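Local coordinates for protein amine oxidase (Emericella nidulans, PDB 3PGB) that probably oxidises primary amines, using a copper ion and a topaquinone cofactor that is built from a residue of its own chain, at residues P226-D231 / I235-F240; G257-S262 / A391-Q396; A387-N392 / S397-L402; D403-F408 / N663-H668. All coordinates share one frame; numbering follows the deposited sequence.

Interaction 1: residues P226-D231 / I235-F240; sequences PLWQDD and IRWDMF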
# COMPACT_ATOMS: atom_id res chain seq x y z
N PRO A 226 20.59 -7.06 22.71
CA PRO A 226 20.98 -7.19 24.11
C PRO A 226 22.38 -7.76 24.27
O PRO A 226 22.97 -8.24 23.30
CB PRO A 226 19.93 -8.16 24.67
CG PRO A 226 19.55 -8.98 23.53
CD PRO A 226 19.62 -8.10 22.32
N LEU A 227 22.90 -7.70 25.49
CA LEU A 227 24.14 -8.38 25.82
C LEU A 227 23.87 -9.88 25.93
O LEU A 227 22.74 -10.29 26.22
CB LEU A 227 24.72 -7.85 27.13
CG LEU A 227 25.05 -6.36 27.21
CD1 LEU A 227 25.56 -6.00 28.60
CD2 LEU A 227 26.05 -5.98 26.15
N TRP A 228 24.90 -10.69 25.67
CA TRP A 228 24.76 -12.14 25.74
C TRP A 228 24.55 -12.57 27.18
O TRP A 228 25.28 -12.12 28.07
CB TRP A 228 25.99 -12.84 25.16
CG TRP A 228 26.00 -12.95 23.66
CD1 TRP A 228 25.21 -12.27 22.78
CD2 TRP A 228 26.87 -13.75 22.87
NE1 TRP A 228 25.53 -12.61 21.50
CE2 TRP A 228 26.55 -13.52 21.52
CE3 TRP A 228 27.91 -14.65 23.17
CZ2 TRP A 228 27.21 -14.16 20.47
CZ3 TRP A 228 28.56 -15.28 22.13
CH2 TRP A 228 28.20 -15.03 20.80
N GLN A 229 23.56 -13.43 27.40
CA GLN A 229 23.13 -13.81 28.74
C GLN A 229 23.00 -15.33 28.86
O GLN A 229 21.94 -15.86 29.20
CB GLN A 229 21.80 -13.12 29.07
CG GLN A 229 21.90 -11.60 29.16
CD GLN A 229 20.57 -10.90 28.98
OE1 GLN A 229 19.58 -11.23 29.62
NE2 GLN A 229 20.54 -9.90 28.09
N ASP A 230 24.09 -16.03 28.56
CA ASP A 230 24.16 -17.48 28.72
C ASP A 230 24.62 -17.84 30.13
O ASP A 230 25.72 -17.47 30.53
CB ASP A 230 25.12 -18.08 27.69
CG ASP A 230 24.61 -17.95 26.26
OD1 ASP A 230 23.51 -18.47 25.97
OD2 ASP A 230 25.31 -17.33 25.42
N ASP A 231 23.76 -18.52 30.88
CA ASP A 231 24.15 -19.24 32.10
C ASP A 231 24.78 -18.38 33.21
O ASP A 231 25.87 -18.70 33.70
CB ASP A 231 25.10 -20.39 31.73
N ILE A 235 28.00 -11.27 28.67
CA ILE A 235 29.08 -11.20 27.69
C ILE A 235 28.83 -10.13 26.63
O ILE A 235 27.71 -9.94 26.16
CB ILE A 235 29.31 -12.59 27.01
CG1 ILE A 235 30.02 -13.54 27.98
CG2 ILE A 235 30.13 -12.45 25.74
CD1 ILE A 235 30.28 -14.93 27.42
N ARG A 236 29.91 -9.44 26.25
CA ARG A 236 29.90 -8.36 25.28
C ARG A 236 30.64 -8.79 24.02
O ARG A 236 31.61 -9.53 24.10
CB ARG A 236 30.66 -7.15 25.83
CG ARG A 236 29.85 -6.11 26.59
CD ARG A 236 30.41 -4.73 26.29
NE ARG A 236 29.62 -3.67 26.90
CZ ARG A 236 29.46 -2.45 26.39
NH1 ARG A 236 30.03 -2.10 25.23
NH2 ARG A 236 28.71 -1.57 27.04
N TRP A 237 30.17 -8.31 22.87
CA TRP A 237 30.92 -8.32 21.63
C TRP A 237 30.94 -6.87 21.13
O TRP A 237 29.87 -6.29 20.90
CB TRP A 237 30.25 -9.20 20.58
CG TRP A 237 30.76 -10.61 20.49
CD1 TRP A 237 30.11 -11.75 20.89
CD2 TRP A 237 32.01 -11.04 19.94
NE1 TRP A 237 30.88 -12.85 20.63
CE2 TRP A 237 32.05 -12.45 20.05
CE3 TRP A 237 33.10 -10.37 19.38
CZ2 TRP A 237 33.14 -13.20 19.61
CZ3 TRP A 237 34.19 -11.12 18.95
CH2 TRP A 237 34.20 -12.52 19.07
N ASP A 238 32.12 -6.29 20.97
CA ASP A 238 32.24 -4.90 20.54
C ASP A 238 33.08 -4.77 19.29
O ASP A 238 33.87 -5.66 18.95
CB ASP A 238 32.84 -4.05 21.66
CG ASP A 238 31.97 -4.02 22.89
OD1 ASP A 238 30.90 -3.39 22.85
OD2 ASP A 238 32.36 -4.62 23.91
N MET A 239 32.92 -3.64 18.61
CA MET A 239 33.58 -3.37 17.34
C MET A 239 34.11 -1.95 17.34
O MET A 239 33.55 -1.07 17.99
CB MET A 239 32.56 -3.54 16.22
CG MET A 239 33.13 -3.61 14.82
SD MET A 239 31.79 -3.42 13.62
CE MET A 239 32.56 -4.08 12.16
N PHE A 240 35.20 -1.72 16.61
CA PHE A 240 35.66 -0.36 16.36
C PHE A 240 34.84 0.26 15.22
O PHE A 240 34.52 -0.41 14.25
CB PHE A 240 37.15 -0.34 16.03
CG PHE A 240 38.04 -0.58 17.22
CD1 PHE A 240 38.63 0.49 17.89
CD2 PHE A 240 38.27 -1.87 17.69
CE1 PHE A 240 39.45 0.28 18.99
CE2 PHE A 240 39.08 -2.09 18.79
CZ PHE A 240 39.67 -1.02 19.44
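Trp228 and Ile235 form a single antiparallel bridge, a hydrogen-bonded pair, where the loop after strand 219-223 turns back into strand 235-242 of a five-stranded antiparallel sheet. Both backbone bonds are 2.9 Å long: Trp228 N gives to Ile235 O, and Ile235 N gives to Trp228 O, the second being the straighter at 168°.

Apolar packing follows from the bridge. Trp228 CB meets Ile235 CB at 3.8 Å, while Leu227 CD2 rests on the aliphatic part of Arg236 at CG, also 3.8 Å away. Beyond that point the arginine turns to its own strand, where NH1 makes a salt bridge with Asp238 OD1 (2.8 Å).

The aromatic part is a T-shaped pair of indoles. Trp237 drives the edge of its five-membered ring at the face of the six-membered ring of Trp228, with the planes at 72° and the centroids 4.7 Å apart. Trp228 NE1 is used elsewhere, in a hydrogen bond to Ser398 OG, and Arg571 of the second subunit makes a cation-pi contact with the same indole. Trp237 NE1 sits over the Trp228 face toward its rim, 3.5 Å from Trp228 CH2.

Interaction 2: residues G257-S262 / A391-Q396; sequences GLYLKS and ANDPVQ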
# COMPACT_ATOMS: atom_id res chain seq x y z
N GLY A 257 35.59 -3.36 11.54
CA GLY A 257 35.72 -4.81 11.32
C GLY A 257 36.63 -5.57 12.26
O GLY A 257 37.05 -6.69 11.94
N LEU A 258 36.94 -4.98 13.41
CA LEU A 258 37.74 -5.64 14.43
C LEU A 258 36.86 -5.82 15.65
O LEU A 258 36.31 -4.84 16.16
CB LEU A 258 38.98 -4.80 14.75
CG LEU A 258 39.96 -5.35 15.79
CD1 LEU A 258 40.45 -6.74 15.43
CD2 LEU A 258 41.13 -4.39 15.93
N TYR A 259 36.72 -7.06 16.10
CA TYR A 259 35.76 -7.40 17.15
C TYR A 259 36.44 -7.90 18.41
O TYR A 259 37.54 -8.46 18.36
CB TYR A 259 34.77 -8.43 16.62
CG TYR A 259 34.18 -8.04 15.29
CD1 TYR A 259 32.94 -7.41 15.21
CD2 TYR A 259 34.86 -8.28 14.11
CE1 TYR A 259 32.40 -7.05 13.99
CE2 TYR A 259 34.34 -7.92 12.88
CZ TYR A 259 33.11 -7.30 12.83
OH TYR A 259 32.60 -6.96 11.61
N LEU A 260 35.77 -7.70 19.54
CA LEU A 260 36.35 -7.93 20.87
C LEU A 260 35.30 -8.56 21.78
O LEU A 260 34.31 -7.91 22.10
CB LEU A 260 36.82 -6.61 21.46
CG LEU A 260 37.24 -6.59 22.94
CD1 LEU A 260 38.43 -7.53 23.16
CD2 LEU A 260 37.57 -5.17 23.39
N LYS A 261 35.53 -9.80 22.19
CA LYS A 261 34.62 -10.50 23.09
C LYS A 261 35.08 -10.31 24.54
O LYS A 261 36.27 -10.46 24.85
CB LYS A 261 34.55 -11.99 22.73
CG LYS A 261 33.32 -12.71 23.29
CD LYS A 261 33.37 -14.21 22.98
CE LYS A 261 32.08 -14.92 23.38
NZ LYS A 261 32.12 -16.38 23.03
N SER A 262 34.14 -9.98 25.42
CA SER A 262 34.45 -9.70 26.82
C SER A 262 33.43 -10.35 27.76
O SER A 262 32.23 -10.26 27.54
CB SER A 262 34.44 -8.19 27.08
OG SER A 262 35.37 -7.50 26.25
N ALA A 391 24.35 -11.52 10.52
CA ALA A 391 25.61 -11.27 9.82
C ALA A 391 26.60 -12.39 10.07
O ALA A 391 26.38 -13.25 10.92
CB ALA A 391 26.19 -9.94 10.25
N ASN A 392 27.70 -12.38 9.32
CA ASN A 392 28.80 -13.30 9.55
C ASN A 392 29.76 -12.79 10.63
O ASN A 392 30.74 -13.45 10.94
CB ASN A 392 29.57 -13.56 8.25
CG ASN A 392 30.37 -14.86 8.28
OD1 ASN A 392 30.11 -15.75 9.08
ND2 ASN A 392 31.35 -14.96 7.39
N ASP A 393 29.47 -11.61 11.20
CA ASP A 393 30.26 -11.07 12.31
C ASP A 393 29.42 -11.09 13.58
O ASP A 393 28.20 -11.10 13.51
CB ASP A 393 30.79 -9.67 11.96
CG ASP A 393 29.74 -8.57 12.09
OD1 ASP A 393 29.19 -8.38 13.20
OD2 ASP A 393 29.52 -7.85 11.10
N PRO A 394 30.06 -11.13 14.76
CA PRO A 394 29.34 -11.34 16.01
C PRO A 394 28.53 -10.15 16.52
O PRO A 394 27.55 -10.33 17.23
CB PRO A 394 30.45 -11.64 17.01
CG PRO A 394 31.62 -10.89 16.50
CD PRO A 394 31.51 -10.91 15.00
N VAL A 395 28.95 -8.93 16.18
CA VAL A 395 28.23 -7.75 16.62
C VAL A 395 26.88 -7.65 15.90
O VAL A 395 25.82 -7.63 16.54
CB VAL A 395 29.07 -6.47 16.43
CG1 VAL A 395 28.17 -5.22 16.45
CG2 VAL A 395 30.15 -6.38 17.51
N GLN A 396 26.93 -7.61 14.57
CA GLN A 396 25.71 -7.54 13.77
C GLN A 396 24.85 -8.78 13.89
O GLN A 396 23.63 -8.67 13.83
CB GLN A 396 26.04 -7.28 12.29
CG GLN A 396 26.38 -5.85 11.99
CD GLN A 396 25.22 -4.92 12.26
OE1 GLN A 396 24.27 -4.86 11.48
NE2 GLN A 396 25.29 -4.21 13.38
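The N-terminal end of helix 394-398, capped by Asp393, is pressed against Tyr259 on strand 255-263, so a short helix of the enzyme domain meets the five-stranded antiparallel sheet that includes strands 235-242 and 255-263. Asp393 is the N-cap: its OD1 accepts from Gln396 N at 2.8 Å, on the syn side of the carboxylate. CG lies between the backbone N and the carbonyl carbon (chi1 78°), which turns the carboxylate back toward the first turn. Both the helix end and this bond would tend to favour the charged form.

Tyr259 reaches in from the strand with its ring directed at the cap. The ring and Asp393 side chain cross at roughly a right angle, yet the ring and carboxylate planes are only 25° apart. The phenol end lies across the Asp393 methylene: Tyr259 CZ is 3.4 Å from Asp393 CB, and Tyr259 OH is 3.2 Å from Asp393 OD2. Nearer the strand, Pro394 lays CD over one face of the ring in a CH-pi contact, 4.0 Å from the centroid and 19° off the normal, displaced toward the rim. Val395 arrives from another direction, at the ring edge.

Around this patch, Trp237 and Met239 of the adjacent strand also touch Tyr259, and Trp565 of the second subunit packs on Pro394, placing the contact close to the dimer interface. At the ring edge the touching atoms are Val395 CG2 and Tyr259 CD1, 3.8 Å apart.

Interaction 3: residues A387-N392 / S397-L402; sequences AHYAAN and SSVAYL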
# COMPACT_ATOMS: atom_id res chain seq x y z
N ALA A 387 14.31 -4.55 15.92
CA ALA A 387 15.27 -4.47 14.83
C ALA A 387 16.24 -5.64 14.98
O ALA A 387 17.27 -5.53 15.66
CB ALA A 387 16.01 -3.15 14.86
N HIS A 388 15.89 -6.76 14.35
CA HIS A 388 16.64 -8.00 14.47
C HIS A 388 17.59 -8.15 13.29
O HIS A 388 17.15 -8.26 12.16
CB HIS A 388 15.68 -9.19 14.52
CG HIS A 388 16.28 -10.43 15.10
ND1 HIS A 388 17.39 -11.04 14.56
CD2 HIS A 388 15.90 -11.18 16.16
CE1 HIS A 388 17.68 -12.12 15.28
NE2 HIS A 388 16.79 -12.22 16.25
N TYR A 389 18.89 -8.15 13.57
CA TYR A 389 19.92 -8.25 12.53
C TYR A 389 20.48 -9.68 12.39
O TYR A 389 20.16 -10.57 13.17
CB TYR A 389 21.06 -7.28 12.83
CG TYR A 389 20.66 -5.84 12.67
CD1 TYR A 389 19.88 -5.20 13.63
CD2 TYR A 389 21.06 -5.12 11.56
CE1 TYR A 389 19.51 -3.88 13.47
CE2 TYR A 389 20.70 -3.80 11.40
CZ TYR A 389 19.92 -3.19 12.36
OH TYR A 389 19.56 -1.87 12.18
N ALA A 390 21.31 -9.85 11.37
CA ALA A 390 22.04 -11.10 11.13
C ALA A 390 23.28 -10.75 10.33
O ALA A 390 23.26 -9.79 9.55
CB ALA A 390 21.18 -12.09 10.38
N ALA A 391 24.35 -11.52 10.52
CA ALA A 391 25.61 -11.27 9.82
C ALA A 391 26.60 -12.39 10.07
O ALA A 391 26.38 -13.25 10.92
CB ALA A 391 26.19 -9.94 10.25
N ASN A 392 27.70 -12.38 9.32
CA ASN A 392 28.80 -13.30 9.55
C ASN A 392 29.76 -12.79 10.63
O ASN A 392 30.74 -13.45 10.94
CB ASN A 392 29.57 -13.56 8.25
CG ASN A 392 30.37 -14.86 8.28
OD1 ASN A 392 30.11 -15.75 9.08
ND2 ASN A 392 31.35 -14.96 7.39
N SER A 397 25.48 -9.94 14.07
CA SER A 397 24.74 -11.18 14.30
C SER A 397 23.90 -11.11 15.58
O SER A 397 22.82 -11.68 15.65
CB SER A 397 25.69 -12.38 14.36
OG SER A 397 24.99 -13.58 14.65
N SER A 398 24.40 -10.39 16.57
CA SER A 398 23.80 -10.38 17.90
C SER A 398 22.81 -9.26 18.14
O SER A 398 22.09 -9.29 19.14
CB SER A 398 24.90 -10.30 18.96
OG SER A 398 25.81 -11.38 18.85
N VAL A 399 22.76 -8.25 17.26
CA VAL A 399 21.86 -7.11 17.49
C VAL A 399 20.40 -7.51 17.31
O VAL A 399 20.00 -8.05 16.28
CB VAL A 399 22.18 -5.90 16.59
CG1 VAL A 399 21.09 -4.85 16.72
CG2 VAL A 399 23.51 -5.29 16.97
N ALA A 400 19.61 -7.26 18.35
CA ALA A 400 18.16 -7.41 18.30
C ALA A 400 17.56 -6.30 19.15
O ALA A 400 17.16 -6.52 20.29
CB ALA A 400 17.74 -8.78 18.79
N TYR A 401 17.53 -5.09 18.59
CA TYR A 401 17.03 -3.91 19.31
C TYR A 401 15.56 -4.05 19.67
O TYR A 401 14.74 -4.48 18.85
CB TYR A 401 17.22 -2.63 18.48
CG TYR A 401 18.65 -2.18 18.31
CD1 TYR A 401 19.45 -1.93 19.41
CD2 TYR A 401 19.19 -2.00 17.05
CE1 TYR A 401 20.76 -1.52 19.26
CE2 TYR A 401 20.50 -1.59 16.89
CZ TYR A 401 21.28 -1.35 18.00
OH TYR A 401 22.59 -0.95 17.87
N LEU A 402 15.24 -3.70 20.91
CA LEU A 402 13.88 -3.54 21.37
C LEU A 402 13.79 -2.09 21.82
O LEU A 402 14.28 -1.74 22.90
CB LEU A 402 13.58 -4.52 22.50
CG LEU A 402 13.57 -6.00 22.07
CD1 LEU A 402 13.68 -6.94 23.26
CD2 LEU A 402 12.32 -6.33 21.24
O HOH W 1 23.91 -14.06 12.37
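Tyr389 lies alongside Val399, both side chains pointing the same way, where strand 387-389 runs antiparallel to strand 400-402. Starting at its CB, the tyrosine is 3.7 Å from Val399 O, the same oxygen that accepts from Tyr389 N at 2.9 Å. With CG anti to the carbonyl carbon (chi1 -69°), the ring is carried along the valine: CD1 packs tightly on Val399 CG1, only 3.3 Å away, and CE1 goes on to meet Tyr401 CD2 at 4.1 Å. At the tip, OH is hydrogen-bonded to O4 of the topaquinone at position 484, while the ring meets that of the copper ligand His532; packing by Val399 and Tyr401 probably helps to place a residue that touches the cofactor directly.

Next to it, Ala387 and Tyr401 are a hydrogen-bonded pair. His388 and Ala400 are non-hydrogen-bonded partners on the other face, where Ala400 CB lies over one face of the imidazole. His388 ND1 gives to Tyr389 O, and NE2 is bonded to Ser632 OG. Past the end of the pairing, water 1 joins the two segments, accepting from Ala391 N at 3.2 Å and lying 2.6 Å from Ser397 OG.

The whole is hairpin-like, with helix 394-398 filling the connection between the strands. Strand 374-389 also pairs antiparallel with strand 532-542, and His388 shares a backbone bond with Asp533, next to the copper-binding histidines.

Interaction 4: residues D403-F408 / N663-H668; sequences DSYYGF and NSQDIH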
# COMPACT_ATOMS: atom_id res chain seq x y z
N ASP A 403 13.18 -1.25 20.98
CA ASP A 403 13.35 0.20 21.07
C ASP A 403 12.73 0.90 22.29
O ASP A 403 13.13 2.00 22.62
CB ASP A 403 12.84 0.87 19.79
CG ASP A 403 13.84 0.81 18.66
OD1 ASP A 403 15.06 0.87 18.93
OD2 ASP A 403 13.40 0.71 17.49
N SER A 404 11.76 0.27 22.95
CA SER A 404 11.14 0.90 24.11
C SER A 404 12.11 0.99 25.29
O SER A 404 11.87 1.75 26.23
CB SER A 404 9.85 0.20 24.51
OG SER A 404 10.11 -1.04 25.12
N TYR A 405 13.20 0.23 25.24
CA TYR A 405 14.30 0.39 26.19
C TYR A 405 14.85 1.82 26.11
O TYR A 405 15.06 2.47 27.13
CB TYR A 405 15.42 -0.61 25.88
CG TYR A 405 16.68 -0.42 26.71
CD1 TYR A 405 16.76 -0.94 28.00
CD2 TYR A 405 17.78 0.27 26.20
CE1 TYR A 405 17.92 -0.77 28.77
CE2 TYR A 405 18.93 0.44 26.97
CZ TYR A 405 18.99 -0.08 28.25
OH TYR A 405 20.12 0.09 29.01
N TYR A 406 15.06 2.30 24.89
CA TYR A 406 15.53 3.67 24.67
C TYR A 406 14.35 4.63 24.81
O TYR A 406 14.50 5.74 25.33
CB TYR A 406 16.19 3.80 23.31
CG TYR A 406 17.38 2.88 23.15
CD1 TYR A 406 17.26 1.66 22.50
CD2 TYR A 406 18.63 3.22 23.70
CE1 TYR A 406 18.35 0.81 22.37
CE2 TYR A 406 19.72 2.37 23.57
CZ TYR A 406 19.58 1.17 22.91
OH TYR A 406 20.66 0.31 22.78
N GLY A 407 13.18 4.16 24.36
CA GLY A 407 11.93 4.91 24.43
C GLY A 407 11.64 5.68 23.15
O GLY A 407 12.52 6.31 22.60
N PHE A 408 10.40 5.62 22.68
CA PHE A 408 9.95 6.45 21.56
C PHE A 408 9.66 7.90 21.98
O PHE A 408 9.92 8.84 21.23
CB PHE A 408 8.70 5.84 20.91
CG PHE A 408 9.00 4.66 20.03
CD1 PHE A 408 9.17 4.82 18.67
CD2 PHE A 408 9.13 3.39 20.57
CE1 PHE A 408 9.46 3.74 17.85
CE2 PHE A 408 9.42 2.30 19.76
CZ PHE A 408 9.59 2.49 18.39
N ASN A 663 12.82 -5.96 29.04
CA ASN A 663 12.87 -7.37 28.61
C ASN A 663 14.31 -7.73 28.20
O ASN A 663 14.77 -8.84 28.45
CB ASN A 663 11.90 -7.66 27.45
CG ASN A 663 10.43 -7.86 27.90
OD1 ASN A 663 10.09 -7.74 29.08
ND2 ASN A 663 9.57 -8.16 26.93
N SER A 664 15.00 -6.78 27.58
CA SER A 664 16.40 -6.95 27.16
C SER A 664 17.38 -7.20 28.31
O SER A 664 18.50 -7.66 28.08
CB SER A 664 16.85 -5.68 26.43
OG SER A 664 16.81 -4.57 27.31
N GLN A 665 16.99 -6.86 29.53
CA GLN A 665 17.87 -7.01 30.69
C GLN A 665 17.91 -8.44 31.20
O GLN A 665 18.86 -8.83 31.87
CB GLN A 665 17.46 -6.05 31.81
CG GLN A 665 17.45 -4.58 31.40
CD GLN A 665 18.77 -4.12 30.82
OE1 GLN A 665 19.69 -3.75 31.55
NE2 GLN A 665 18.88 -4.16 29.48
N ASP A 666 16.88 -9.22 30.88
CA ASP A 666 16.78 -10.60 31.33
C ASP A 666 15.99 -11.43 30.31
O ASP A 666 14.83 -11.79 30.52
CB ASP A 666 16.13 -10.64 32.72
CG ASP A 666 16.39 -11.93 33.47
OD1 ASP A 666 16.69 -12.95 32.82
OD2 ASP A 666 16.29 -11.91 34.71
N ILE A 667 16.64 -11.74 29.19
CA ILE A 667 15.97 -12.37 28.06
C ILE A 667 15.47 -13.79 28.37
O ILE A 667 14.57 -14.29 27.70
CB ILE A 667 16.85 -12.36 26.78
CG1 ILE A 667 18.05 -13.29 26.91
CG2 ILE A 667 17.30 -10.93 26.47
CD1 ILE A 667 19.09 -13.11 25.80
N HIS A 668 16.05 -14.43 29.38
CA HIS A 668 15.59 -15.75 29.82
C HIS A 668 14.43 -15.69 30.81
O HIS A 668 13.74 -16.68 31.02
CB HIS A 668 16.76 -16.55 30.41
CG HIS A 668 17.75 -17.00 29.39
ND1 HIS A 668 17.55 -18.11 28.59
CD2 HIS A 668 18.95 -16.48 29.02
CE1 HIS A 668 18.59 -18.26 27.78
NE2 HIS A 668 19.45 -17.29 28.02
O HOH W 2 20.41 -1.19 31.47
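Tyr405 faces Ser664 and Gln665 through one side of its phenol ring. Its CG is anti to the backbone N (chi1 174°), which extends the ring from the 403-408 turn toward the other loop. Ser664 OG comes within 3.7 Å of Tyr405 CD1, and Gln665 NE2 within 3.6 Å of Tyr405 CE1. The glutamine crosses the tyrosine at about a right angle, its amide plane turned 25° from that of the ring.

Gln665 gets there by bending at chi2 (-55°), which curls the amide back toward the residue before it. NE2 then donates to Ser664 OG at 3.0 Å, with the hydroxyl in the amide plane. The other end, OE1, accepts from the backbone N of Val180 and also from water 2, at 2.7 Å, and these bonds together with the one from NE2 hold the rotation of the amide. That water in turn accepts from Tyr405 OH at 2.8 Å.

Two compact turns of the copper amine oxidase enzyme domain thus meet. Residues 663-665 make a 3-10 turn, and 403-406 are wound helically, with Gly407 N giving to Asp403 O at 2.8 Å. Asp403, the predicted proton acceptor, starts this turn.

Within the same turn, Tyr405 CD2 sits over the centre of the Tyr406 ring, while Tyr406 OH is bonded to Asp225 OD2.

In the fold
Interactions 1 and 2 share a sheet: strands 235-242 and 255-263 are neighbours, with Arg236 N 2.8 Å from Ser262 O. Interaction 2 passes into interaction 3 through Ala391, Asn392 and helix 394-398, and interaction 1 reaches that helix through Trp228 and Ser398. Loop 226-231 of interaction 1 also touches interaction 4, with Gln229 NE2 3.0 Å from Ser664 O. Interaction 3 lies beside the copper and topaquinone, the Tyr389 side chain about 6 Å from the copper ion; interaction 4 carries Asp403, the predicted proton acceptor, about 4 Å from the Tyr401 side chain. The Asp393 side chain of interaction 2 is about 12 Å from that of His532. Interactions 1, 2 and 3 touch the second subunit.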